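Local coordinates for protein putative tagatose-6-phosphate ketose/aldose isomerase (Escherichia coli, PDB 3C3J) that is a putative member of the SIS family, with two SIS domains each built round a five-stranded parallel sheet, at residues P104-S109 with A185-E190. Numbering follows the deposited sequence.
Sequences PLLLIS and AVFAPE
Leu106 opens the contact by reaching off strand 105-111 toward the ring of Phe187, which comes to meet it from the C-terminal end of helix 174-187. With CG anti to the backbone N (chi1 174°), the leucine carries its branch out toward the ring, and its CD2 methyl stops 4.1 Å from CZ of Phe187. The same side chain also touches Leu45, which belongs to helix 23-49.

Two residues on, and on the same side of the strand, Ile108 makes the closer approach: its CD1 methyl lies 3.6 Å from Phe187 CE2 and 3.8 Å from Phe187 CZ. Both methyls come up to the ring obliquely at the end remote from its CB. CZ is shared between them, while CE2 is the ring atom nearest to Ile108 CD1.

On the helix, Phe187 has CG beside its backbone N and anti to the carbonyl carbon (chi1 -65°), and the ring bridges a gap that the backbones never close, Ile108 CA and Val186 CA being 11.0 Å apart. Val186 CG1 sits over one ring face, 3.5 Å above the plane but displaced toward the rim. Phe83 packs edge-to-face with the same ring, and Leu75 of helix 63-79 touches it too. Arg38 of helix 23-49 hydrogen-bonds to the carbonyl oxygens of Ala185 and Val186 at this helix end.

Through this one aromatic side chain the end of helix 174-187 packs onto the middle strand of the parallel sheet in the first SIS domain. Every atom meeting across the interface is carbon and all three residues are buried, which is consistent with cohesion from dispersion and the exclusion of water.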
ATOM      1  N   PRO A 104     -21.239  -9.229 -10.387  1.00 14.53           N
ATOM      2  CA  PRO A 104     -21.442  -9.910  -9.124  1.00 14.00           C
ATOM      3  C   PRO A 104     -20.191  -9.755  -8.254  1.00 13.93           C
ATOM      4  O   PRO A 104     -19.090  -9.502  -8.767  1.00 14.67           O
ATOM      5  CB  PRO A 104     -21.686 -11.387  -9.517  1.00 14.35           C
ATOM      6  CG  PRO A 104     -21.846 -11.400 -11.021  1.00 15.49           C
ATOM      7  CD  PRO A 104     -21.129 -10.184 -11.515  1.00 14.58           C
ATOM      8  N   LEU A 105     -20.387  -9.834  -6.947  1.00 13.30           N
ATOM      9  CA  LEU A 105     -19.298  -9.747  -5.986  1.00 12.62           C
ATOM     10  C   LEU A 105     -19.355 -10.879  -4.968  1.00 11.96           C
ATOM     11  O   LEU A 105     -20.417 -11.201  -4.436  1.00 13.29           O
ATOM     12  CB  LEU A 105     -19.391  -8.417  -5.240  1.00 11.99           C
ATOM     13  CG  LEU A 105     -18.451  -8.175  -4.057  1.00 12.41           C
ATOM     14  CD1 LEU A 105     -16.975  -8.215  -4.469  1.00 10.98           C
ATOM     15  CD2 LEU A 105     -18.753  -6.861  -3.364  1.00 11.66           C
ATOM     16  N   LEU A 106     -18.190 -11.437  -4.650  1.00 11.81           N
ATOM     17  CA  LEU A 106     -18.020 -12.318  -3.520  1.00 12.15           C
ATOM     18  C   LEU A 106     -17.080 -11.577  -2.572  1.00 12.12           C
ATOM     19  O   LEU A 106     -15.928 -11.311  -2.928  1.00 12.15           O
ATOM     20  CB  LEU A 106     -17.400 -13.653  -3.932  1.00 12.38           C
ATOM     21  CG  LEU A 106     -17.044 -14.609  -2.779  1.00 12.12           C
ATOM     22  CD1 LEU A 106     -18.263 -14.898  -1.867  1.00 13.33           C
ATOM     23  CD2 LEU A 106     -16.382 -15.916  -3.289  1.00 13.92           C
ATOM     24  N   LEU A 107     -17.576 -11.236  -1.402  1.00 12.42           N
ATOM     25  CA  LEU A 107     -16.787 -10.507  -0.403  1.00 12.13           C
ATOM     26  C   LEU A 107     -16.287 -11.476   0.650  1.00 12.17           C
ATOM     27  O   LEU A 107     -17.090 -12.115   1.356  1.00 11.91           O
ATOM     28  CB  LEU A 107     -17.609  -9.394   0.262  1.00 12.31           C
ATOM     29  CG  LEU A 107     -16.842  -8.417   1.154  1.00 12.79           C
ATOM     30  CD1 LEU A 107     -15.800  -7.614   0.325  1.00 14.14           C
ATOM     31  CD2 LEU A 107     -17.815  -7.492   1.910  1.00 11.97           C
ATOM     32  N   ILE A 108     -14.962 -11.587   0.746  1.00 12.70           N
ATOM     33  CA  ILE A 108     -14.323 -12.430   1.756  1.00 12.86           C
ATOM     34  C   ILE A 108     -13.916 -11.516   2.923  1.00 12.55           C
ATOM     35  O   ILE A 108     -13.022 -10.683   2.788  1.00 12.90           O
ATOM     36  CB  ILE A 108     -13.125 -13.178   1.182  1.00 13.07           C
ATOM     37  CG1 ILE A 108     -13.565 -14.032  -0.012  1.00 15.82           C
ATOM     38  CG2 ILE A 108     -12.482 -14.079   2.263  1.00 13.55           C
ATOM     39  CD1 ILE A 108     -12.435 -14.348  -0.928  1.00 17.59           C
ATOM     40  N   SER A 109     -14.639 -11.614   4.031  1.00 12.46           N
ATOM     41  CA  SER A 109     -14.470 -10.679   5.152  1.00 13.40           C
ATOM     42  C   SER A 109     -13.686 -11.392   6.247  1.00 14.20           C
ATOM     43  O   SER A 109     -14.149 -12.383   6.785  1.00 15.62           O
ATOM     44  CB  SER A 109     -15.836 -10.237   5.699  1.00 13.61           C
ATOM     45  OG  SER A 109     -16.519  -9.322   4.833  1.00 15.01           O
ATOM     46  N   ALA A 185      -6.581 -22.343   1.390  1.00 13.33           N
ATOM     47  CA  ALA A 185      -7.086 -23.714   1.286  1.00 13.33           C
ATOM     48  C   ALA A 185      -8.449 -23.763   0.651  1.00 13.88           C
ATOM     49  O   ALA A 185      -8.756 -24.713  -0.050  1.00 13.83           O
ATOM     50  CB  ALA A 185      -7.119 -24.403   2.637  1.00 13.74           C
ATOM     51  N   VAL A 186      -9.266 -22.741   0.889  1.00 14.15           N
ATOM     52  CA  VAL A 186     -10.601 -22.693   0.306  1.00 14.66           C
ATOM     53  C   VAL A 186     -10.495 -22.565  -1.202  1.00 15.14           C
ATOM     54  O   VAL A 186     -11.164 -23.302  -1.925  1.00 15.64           O
ATOM     55  CB  VAL A 186     -11.458 -21.523   0.875  1.00 14.29           C
ATOM     56  CG1 VAL A 186     -12.695 -21.256  -0.038  1.00 14.24           C
ATOM     57  CG2 VAL A 186     -11.899 -21.842   2.356  1.00 14.61           C
ATOM     58  N   PHE A 187      -9.626 -21.672  -1.688  1.00 15.66           N
ATOM     59  CA  PHE A 187      -9.601 -21.343  -3.130  1.00 16.05           C
ATOM     60  C   PHE A 187      -8.558 -22.066  -3.957  1.00 16.13           C
ATOM     61  O   PHE A 187      -8.705 -22.129  -5.181  1.00 17.43           O
ATOM     62  CB  PHE A 187      -9.526 -19.816  -3.319  1.00 16.15           C
ATOM     63  CG  PHE A 187     -10.748 -19.125  -2.827  1.00 16.09           C
ATOM     64  CD1 PHE A 187     -11.908 -19.137  -3.587  1.00 15.96           C
ATOM     65  CD2 PHE A 187     -10.779 -18.540  -1.566  1.00 15.90           C
ATOM     66  CE1 PHE A 187     -13.068 -18.509  -3.122  1.00 15.97           C
ATOM     67  CE2 PHE A 187     -11.925 -17.937  -1.095  1.00 17.19           C
ATOM     68  CZ  PHE A 187     -13.091 -17.941  -1.876  1.00 16.73           C
ATOM     69  N   ALA A 188      -7.528 -22.616  -3.309  1.00 16.29           N
ATOM     70  CA  ALA A 188      -6.479 -23.363  -4.006  1.00 16.24           C
ATOM     71  C   ALA A 188      -6.203 -24.718  -3.325  1.00 16.27           C
ATOM     72  O   ALA A 188      -5.075 -25.030  -2.980  1.00 16.32           O
ATOM     73  CB  ALA A 188      -5.224 -22.524  -4.099  1.00 16.50           C
ATOM     74  N   PRO A 189      -7.246 -25.540  -3.154  1.00 16.83           N
ATOM     75  CA  PRO A 189      -7.064 -26.783  -2.384  1.00 17.09           C
ATOM     76  C   PRO A 189      -6.169 -27.821  -3.052  1.00 17.88           C
ATOM     77  O   PRO A 189      -5.673 -28.737  -2.393  1.00 17.89           O
ATOM     78  CB  PRO A 189      -8.483 -27.320  -2.228  1.00 16.85           C
ATOM     79  CG  PRO A 189      -9.212 -26.787  -3.403  1.00 17.35           C
ATOM     80  CD  PRO A 189      -8.638 -25.392  -3.624  1.00 16.96           C
ATOM     81  N   GLU A 190      -5.959 -27.669  -4.350  1.00 19.45           N
ATOM     82  CA  GLU A 190      -5.074 -28.576  -5.073  1.00 20.82           C
ATOM     83  C   GLU A 190      -3.599 -28.308  -4.751  1.00 21.10           C
ATOM     84  O   GLU A 190      -2.737 -29.129  -5.086  1.00 21.50           O
ATOM     85  CB  GLU A 190      -5.357 -28.499  -6.576  1.00 21.76           C
ATOM     86  CG  GLU A 190      -4.982 -27.188  -7.269  1.00 24.16           C
ATOM     87  CD  GLU A 190      -5.915 -25.987  -6.949  1.00 26.60           C
ATOM     88  OE1 GLU A 190      -6.990 -26.127  -6.340  1.00 27.35           O
ATOM     89  OE2 GLU A 190      -5.574 -24.871  -7.340  1.00 32.24           O
TER